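Local coordinates for long form salivary protein D7L1 (Culex quinquefasciatus, PDB 6V4C) that binds and sequesters ADP, ATP and related adenine nucleotides in the host, inhibiting platelet aggregation and haemostasis and thereby modulating blood feeding by the female mosquito, at residues N80-T85 with L122-L127; D88-E93 with N116-V121. All coordinates share one frame; numbering follows the deposited sequence.

Both contacts lie in the chain's N-terminal half, which holds the first of two PBP/GOBP family regions, and helix 84-94 takes part in each: interaction 1 uses the loop leading into it and interaction 2 its middle. Across the way, the connection after helix 104-117 serves interaction 2 and then runs directly into helix 121-125 of interaction 1. Their centres are 9 Å apart, and they share a seam where CG1 of V82 meets CG1 of V121 at 3.9 Å and CD2 of L122 meets CG2 of I90 at 4.1 Å. Interaction 1 is nearer the nucleotide, the K124 side chain lying about 12 Å from ADP, whereas interaction 2 is remote from the annotated sites.

Interaction 1: residues N80-T85 with L122-L127; sequences NGVDQT and LEKIYL
An Asx turn on one side and a Schellman-terminated helix on the other meet here, in the all-helical fold of the odorant-binding protein family. N80 comes within 5.3 Å of K124, measured between CA atoms. The carbonyl O of N80 rests on the aliphatic start of the lysine, 3.5 Å from K124 CB, and the lysine chain, extended beyond CG, continues past it. The same two residues also meet the other way round: CB of N80 lies 3.5 Å from the carbonyl O of K124.

The turn is closed by the N-H of V82, which donates to OD1 of N80 at 3.0 Å; the bond is nearly straight at hydrogen (163°), with the donor above the carbonyl plane. With CG between the backbone N and the carbonyl carbon (chi1 55°), the N80 amide can curl back over the turn. Its ND2 gives a hydrogen to a water 3.1 Å away, and that water lies 2.8 Å from the carbonyl O of I125, to which it may donate, so that it can bridge the two segments. G81, at positive phi, completes the bend.

V82 provides the apolar part. Its CG2 lies against K124 CB and, at 4.1 Å, against I125 CG1, its side chain crossing that of I125 at about a right angle. The helix ends at a Schellman motif with L127 as C-prime residue, its N bonding to the carbonyl O of K124.

Helix 66-75 borders both segments, Y73 touching N80 and Q72 touching Y126, while L127 packs on V132 and I136 of helix 130-139.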
ATOM      1  N   ASN A  80      15.559 -10.544   9.148  1.00 60.84           N
ATOM      2  CA  ASN A  80      14.333 -10.952   9.828  1.00 61.36           C
ATOM      3  C   ASN A  80      14.583 -11.508  11.225  1.00 62.67           C
ATOM      4  O   ASN A  80      13.643 -11.566  12.026  1.00 61.64           O
ATOM      5  CB  ASN A  80      13.519 -11.930   8.969  1.00 63.46           C
ATOM      6  CG  ASN A  80      14.319 -13.148   8.536  1.00 65.88           C
ATOM      7  OD1 ASN A  80      15.206 -13.618   9.251  1.00 68.54           O
ATOM      8  ND2 ASN A  80      14.003 -13.667   7.356  1.00 64.98           N
ATOM      9  N   GLY A  81      15.814 -11.904  11.537  1.00 64.96           N
ATOM     10  CA  GLY A  81      16.118 -12.407  12.863  1.00 67.24           C
ATOM     11  C   GLY A  81      15.534 -13.769  13.173  1.00 69.25           C
ATOM     12  O   GLY A  81      15.359 -14.107  14.348  1.00 68.63           O
ATOM     13  N   VAL A  82      15.232 -14.562  12.148  1.00 67.42           N
ATOM     14  CA  VAL A  82      14.644 -15.888  12.302  1.00 70.79           C
ATOM     15  C   VAL A  82      15.652 -16.915  11.803  1.00 72.81           C
ATOM     16  O   VAL A  82      16.233 -16.747  10.724  1.00 72.12           O
ATOM     17  CB  VAL A  82      13.313 -16.006  11.535  1.00 69.43           C
ATOM     18  CG1 VAL A  82      12.716 -17.396  11.709  1.00 70.67           C
ATOM     19  CG2 VAL A  82      12.336 -14.938  11.994  1.00 66.96           C
ATOM     20  N   ASP A  83      15.852 -17.975  12.584  1.00 79.72           N
ATOM     21  CA  ASP A  83      16.790 -19.023  12.210  1.00 81.58           C
ATOM     22  C   ASP A  83      16.272 -19.817  11.016  1.00 81.07           C
ATOM     23  O   ASP A  83      15.064 -19.977  10.820  1.00 82.41           O
ATOM     24  CB  ASP A  83      17.034 -19.970  13.386  1.00 83.69           C
ATOM     25  CG  ASP A  83      15.948 -19.882  14.441  1.00 88.42           C
ATOM     26  OD1 ASP A  83      15.746 -18.781  14.997  1.00 89.59           O
ATOM     27  OD2 ASP A  83      15.296 -20.914  14.714  1.00 87.86           O
ATOM     28  N   GLN A  84      17.216 -20.321  10.214  1.00 86.27           N
ATOM     29  CA  GLN A  84      16.865 -21.133   9.051  1.00 90.05           C
ATOM     30  C   GLN A  84      15.984 -22.315   9.431  1.00 90.69           C
ATOM     31  O   GLN A  84      15.121 -22.722   8.643  1.00 90.95           O
ATOM     32  CB  GLN A  84      18.133 -21.620   8.347  1.00 86.43           C
ATOM     33  CG  GLN A  84      17.887 -22.368   7.043  1.00 88.25           C
ATOM     34  CD  GLN A  84      17.989 -21.483   5.813  1.00 88.53           C
ATOM     35  OE1 GLN A  84      18.839 -20.597   5.739  1.00 87.86           O
ATOM     36  NE2 GLN A  84      17.120 -21.721   4.837  1.00 89.70           N
ATOM     37  N   THR A  85      16.172 -22.864  10.633  1.00 80.52           N
ATOM     38  CA  THR A  85      15.327 -23.958  11.096  1.00 83.26           C
ATOM     39  C   THR A  85      13.876 -23.507  11.229  1.00 81.87           C
ATOM     40  O   THR A  85      12.963 -24.130  10.678  1.00 81.52           O
ATOM     41  CB  THR A  85      15.858 -24.502  12.426  1.00 83.19           C
ATOM     42  OG1 THR A  85      17.124 -25.142  12.210  1.00 87.99           O
ATOM     43  CG2 THR A  85      14.880 -25.507  13.021  1.00 82.20           C
ATOM     44  N   LEU A 122       5.884 -14.675  12.147  1.00 65.56           N
ATOM     45  CA  LEU A 122       5.336 -14.264  10.857  1.00 66.11           C
ATOM     46  C   LEU A 122       5.494 -12.765  10.638  1.00 62.03           C
ATOM     47  O   LEU A 122       5.791 -12.325   9.522  1.00 58.80           O
ATOM     48  CB  LEU A 122       3.870 -14.681  10.746  1.00 67.76           C
ATOM     49  CG  LEU A 122       3.622 -16.170  10.507  1.00 69.97           C
ATOM     50  CD1 LEU A 122       2.134 -16.460  10.419  1.00 69.31           C
ATOM     51  CD2 LEU A 122       4.340 -16.626   9.247  1.00 66.49           C
ATOM     52  N   GLU A 123       5.291 -11.969  11.689  1.00 57.15           N
ATOM     53  CA  GLU A 123       5.511 -10.531  11.578  1.00 56.71           C
ATOM     54  C   GLU A 123       6.955 -10.228  11.202  1.00 54.21           C
ATOM     55  O   GLU A 123       7.227  -9.259  10.483  1.00 50.31           O
ATOM     56  CB  GLU A 123       5.132  -9.845  12.891  1.00 55.96           C
ATOM     57  CG  GLU A 123       3.648  -9.597  13.055  1.00 56.61           C
ATOM     58  CD  GLU A 123       3.230  -9.507  14.508  1.00 63.33           C
ATOM     59  OE1 GLU A 123       3.304 -10.538  15.212  1.00 64.40           O
ATOM     60  OE2 GLU A 123       2.839  -8.406  14.948  1.00 63.78           O
ATOM     61  N   LYS A 124       7.897 -11.046  11.677  1.00 55.16           N
ATOM     62  CA  LYS A 124       9.299 -10.822  11.347  1.00 54.99           C
ATOM     63  C   LYS A 124       9.601 -11.223   9.908  1.00 56.93           C
ATOM     64  O   LYS A 124      10.284 -10.490   9.186  1.00 52.05           O
ATOM     65  CB  LYS A 124      10.200 -11.574  12.326  1.00 59.63           C
ATOM     66  CG  LYS A 124      10.178 -11.021  13.737  1.00 57.52           C
ATOM     67  CD  LYS A 124      11.099 -11.803  14.657  1.00 64.13           C
ATOM     68  CE  LYS A 124      11.126 -11.204  16.053  1.00 60.55           C
ATOM     69  NZ  LYS A 124      12.095 -11.914  16.928  1.00 68.86           N
ATOM     70  N   ILE A 125       9.102 -12.381   9.476  1.00 57.19           N
ATOM     71  CA  ILE A 125       9.377 -12.845   8.120  1.00 57.58           C
ATOM     72  C   ILE A 125       8.762 -11.902   7.091  1.00 52.27           C
ATOM     73  O   ILE A 125       9.363 -11.632   6.043  1.00 52.83           O
ATOM     74  CB  ILE A 125       8.911 -14.302   7.942  1.00 58.96           C
ATOM     75  CG1 ILE A 125       9.810 -15.244   8.747  1.00 63.80           C
ATOM     76  CG2 ILE A 125       8.907 -14.692   6.473  1.00 60.60           C
ATOM     77  CD1 ILE A 125       9.518 -16.713   8.532  1.00 67.03           C
ATOM     78  N   TYR A 126       7.572 -11.376   7.375  1.00 51.75           N
ATOM     79  CA  TYR A 126       6.897 -10.457   6.469  1.00 54.04           C
ATOM     80  C   TYR A 126       7.162  -8.992   6.806  1.00 52.26           C
ATOM     81  O   TYR A 126       6.396  -8.115   6.396  1.00 47.34           O
ATOM     82  CB  TYR A 126       5.407 -10.781   6.376  1.00 48.67           C
ATOM     83  CG  TYR A 126       5.166 -12.033   5.563  1.00 57.03           C
ATOM     84  CD1 TYR A 126       5.335 -13.292   6.125  1.00 59.32           C
ATOM     85  CD2 TYR A 126       4.808 -11.958   4.223  1.00 55.17           C
ATOM     86  CE1 TYR A 126       5.136 -14.440   5.380  1.00 63.31           C
ATOM     87  CE2 TYR A 126       4.605 -13.100   3.469  1.00 59.59           C
ATOM     88  CZ  TYR A 126       4.770 -14.338   4.054  1.00 64.00           C
ATOM     89  OH  TYR A 126       4.571 -15.480   3.311  1.00 66.30           O
ATOM     90  N   LEU A 127       8.236  -8.718   7.547  1.00 47.92           N
ATOM     91  CA  LEU A 127       8.791  -7.372   7.679  1.00 47.96           C
ATOM     92  C   LEU A 127       7.804  -6.382   8.292  1.00 43.90           C
ATOM     93  O   LEU A 127       7.879  -5.178   8.037  1.00 44.37           O
ATOM     94  CB  LEU A 127       9.343  -6.862   6.343  1.00 45.47           C
ATOM     95  CG  LEU A 127      10.085  -7.915   5.514  1.00 46.26           C
ATOM     96  CD1 LEU A 127      10.629  -7.338   4.216  1.00 43.05           C
ATOM     97  CD2 LEU A 127      11.197  -8.572   6.323  1.00 45.71           C
TER
HETATM   98  O   HOH W   1      11.860 -12.626   5.384  1.00 55.72           O

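Interaction 2: residues D88-E93 with N116-V121; sequences DAIANE and NANKGV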
ATOM      1  N   ASP A  88      12.157 -22.485   7.514  1.00 88.87           N
ATOM      2  CA  ASP A  88      11.601 -23.607   6.766  1.00 90.19           C
ATOM      3  C   ASP A  88      10.517 -24.339   7.544  1.00 90.04           C
ATOM      4  O   ASP A  88       9.676 -25.009   6.934  1.00 92.12           O
ATOM      5  CB  ASP A  88      12.712 -24.584   6.376  1.00 88.82           C
ATOM      6  CG  ASP A  88      13.705 -23.981   5.401  1.00 91.64           C
ATOM      7  OD1 ASP A  88      13.270 -23.352   4.411  1.00 94.38           O
ATOM      8  OD2 ASP A  88      14.925 -24.135   5.624  1.00 91.59           O
ATOM      9  N   ALA A  89      10.517 -24.225   8.872  1.00 79.70           N
ATOM     10  CA  ALA A  89       9.511 -24.906   9.680  1.00 80.85           C
ATOM     11  C   ALA A  89       8.117 -24.360   9.393  1.00 80.76           C
ATOM     12  O   ALA A  89       7.225 -25.096   8.958  1.00 82.04           O
ATOM     13  CB  ALA A  89       9.856 -24.784  11.167  1.00 80.47           C
ATOM     14  N   ILE A  90       7.916 -23.059   9.616  1.00 89.42           N
ATOM     15  CA  ILE A  90       6.584 -22.481   9.451  1.00 90.68           C
ATOM     16  C   ILE A  90       6.131 -22.522   7.999  1.00 89.23           C
ATOM     17  O   ILE A  90       4.927 -22.583   7.725  1.00 87.93           O
ATOM     18  CB  ILE A  90       6.509 -21.060  10.037  1.00 88.61           C
ATOM     19  CG1 ILE A  90       7.037 -21.041  11.466  1.00 88.70           C
ATOM     20  CG2 ILE A  90       5.079 -20.550  10.025  1.00 88.60           C
ATOM     21  CD1 ILE A  90       6.945 -19.680  12.092  1.00 87.04           C
ATOM     22  N   ALA A  91       7.067 -22.474   7.047  1.00 77.81           N
ATOM     23  CA  ALA A  91       6.692 -22.619   5.643  1.00 78.26           C
ATOM     24  C   ALA A  91       5.990 -23.954   5.403  1.00 80.17           C
ATOM     25  O   ALA A  91       4.881 -23.997   4.858  1.00 80.74           O
ATOM     26  CB  ALA A  91       7.927 -22.481   4.753  1.00 77.68           C
ATOM     27  N   ASN A  92       6.615 -25.053   5.828  1.00 89.17           N
ATOM     28  CA  ASN A  92       5.969 -26.357   5.716  1.00 92.27           C
ATOM     29  C   ASN A  92       4.804 -26.478   6.687  1.00 92.14           C
ATOM     30  O   ASN A  92       3.776 -27.082   6.360  1.00 95.25           O
ATOM     31  CB  ASN A  92       6.990 -27.468   5.957  1.00 90.54           C
ATOM     32  CG  ASN A  92       8.226 -27.319   5.090  1.00 90.76           C
ATOM     33  OD1 ASN A  92       8.137 -26.942   3.921  1.00 90.52           O
ATOM     34  ND2 ASN A  92       9.389 -27.610   5.662  1.00 87.07           N
ATOM     35  N   GLU A  93       4.944 -25.906   7.886  1.00 94.91           N
ATOM     36  CA  GLU A  93       3.886 -25.994   8.889  1.00 96.67           C
ATOM     37  C   GLU A  93       2.609 -25.313   8.408  1.00 98.71           C
ATOM     38  O   GLU A  93       1.500 -25.793   8.676  1.00 98.28           O
ATOM     39  CB  GLU A  93       4.373 -25.379  10.203  1.00 96.04           C
ATOM     40  CG  GLU A  93       3.417 -25.494  11.376  1.00 99.13           C
ATOM     41  CD  GLU A  93       4.003 -24.908  12.652  1.00101.12           C
ATOM     42  OE1 GLU A  93       5.210 -24.579  12.658  1.00 99.54           O
ATOM     43  OE2 GLU A  93       3.259 -24.774  13.647  1.00 98.28           O
ATOM     44  N   ASN A 116      -0.290 -18.581  16.577  1.00 85.38           N
ATOM     45  CA  ASN A 116      -0.197 -18.651  18.030  1.00 84.30           C
ATOM     46  C   ASN A 116       0.885 -19.616  18.498  1.00 83.38           C
ATOM     47  O   ASN A 116       1.387 -19.467  19.617  1.00 83.28           O
ATOM     48  CB  ASN A 116      -1.555 -19.021  18.630  1.00 85.42           C
ATOM     49  CG  ASN A 116      -2.620 -17.979  18.345  1.00 84.14           C
ATOM     50  OD1 ASN A 116      -2.384 -17.019  17.611  1.00 82.41           O
ATOM     51  ND2 ASN A 116      -3.802 -18.167  18.919  1.00 85.31           N
ATOM     52  N   ALA A 117       1.260 -20.594  17.672  1.00 85.44           N
ATOM     53  CA  ALA A 117       2.321 -21.528  18.022  1.00 85.88           C
ATOM     54  C   ALA A 117       3.711 -20.963  17.774  1.00 86.97           C
ATOM     55  O   ALA A 117       4.691 -21.526  18.272  1.00 88.69           O
ATOM     56  CB  ALA A 117       2.155 -22.834  17.244  1.00 89.54           C
ATOM     57  N   ASN A 118       3.822 -19.878  17.010  1.00 87.88           N
ATOM     58  CA  ASN A 118       5.096 -19.228  16.723  1.00 85.40           C
ATOM     59  C   ASN A 118       4.877 -17.714  16.747  1.00 83.47           C
ATOM     60  O   ASN A 118       5.088 -17.009  15.766  1.00 80.51           O
ATOM     61  CB  ASN A 118       5.648 -19.668  15.369  1.00 83.68           C
ATOM     62  CG  ASN A 118       5.657 -21.176  15.199  1.00 87.37           C
ATOM     63  OD1 ASN A 118       4.649 -21.775  14.824  1.00 88.85           O
ATOM     64  ND2 ASN A 118       6.801 -21.794  15.461  1.00 89.10           N
ATOM     65  N   LYS A 119       4.443 -17.207  17.898  1.00 88.26           N
ATOM     66  CA  LYS A 119       4.022 -15.815  18.006  1.00 84.90           C
ATOM     67  C   LYS A 119       5.161 -14.870  17.645  1.00 81.72           C
ATOM     68  O   LYS A 119       6.279 -14.994  18.156  1.00 79.03           O
ATOM     69  CB  LYS A 119       3.523 -15.530  19.423  1.00 83.89           C
ATOM     70  CG  LYS A 119       2.212 -14.760  19.475  1.00 81.36           C
ATOM     71  N   GLY A 120       4.873 -13.930  16.742  1.00 76.01           N
ATOM     72  CA  GLY A 120       5.835 -12.931  16.331  1.00 69.30           C
ATOM     73  C   GLY A 120       6.733 -13.321  15.179  1.00 68.35           C
ATOM     74  O   GLY A 120       7.400 -12.443  14.615  1.00 62.14           O
ATOM     75  N   VAL A 121       6.776 -14.600  14.799  1.00 68.99           N
ATOM     76  CA  VAL A 121       7.700 -15.023  13.750  1.00 68.09           C
ATOM     77  C   VAL A 121       7.198 -14.596  12.375  1.00 64.84           C
ATOM     78  O   VAL A 121       7.986 -14.193  11.512  1.00 60.98           O
ATOM     79  CB  VAL A 121       7.971 -16.536  13.832  1.00 72.43           C
ATOM     80  CG1 VAL A 121       9.033 -16.935  12.819  1.00 68.77           C
ATOM     81  CG2 VAL A 121       8.401 -16.919  15.238  1.00 74.27           C
TER
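The nearest pair of CA atoms, those of I90 and N118, is 8.1 Å apart, as side chains of segment 88-93, in helix 84-94, reach across to the loop that follows helix 104-117 and the first turn of helix 121-125. This is helix-to-loop packing within the odorant-binding-like domain, near the protein surface. I90 and E93, three residues apart and hence on one face of the helix, carry its side of the contact.

I90 is buried and reaches out through CD1, which touches CB of N118 at 3.5 Å and, roughly at right angles to that, CG1 of V121, also at 3.5 Å. Its chain is extended at the second torsion (chi2 -178°), which carries CD1 away from the helix to the loop. The I90 and N118 side chains come from opposite directions, whereas I90 and V121 meet at a slant. On the valine, CG1 stands anti to the backbone N (chi1 -175°), and this branch makes the closest approach to I90.

Between N118 and the helix N-terminus that follows, G120 takes the N-cap position at positive phi, and V121 N bonds to the carbonyl O of N118 at 3.1 Å. This turn brings N118 and V121 together on the side facing I90. Around the contact, V114 of helix 104-117 touches both I90 and E93, and K86 touches N118 and V121.

E93 is partly exposed: its extended chain carries the carboxylate to the loop, its plane 71° from that of the N118 amide, and OE2 stands 4.2 Å from the methyl CB of A117.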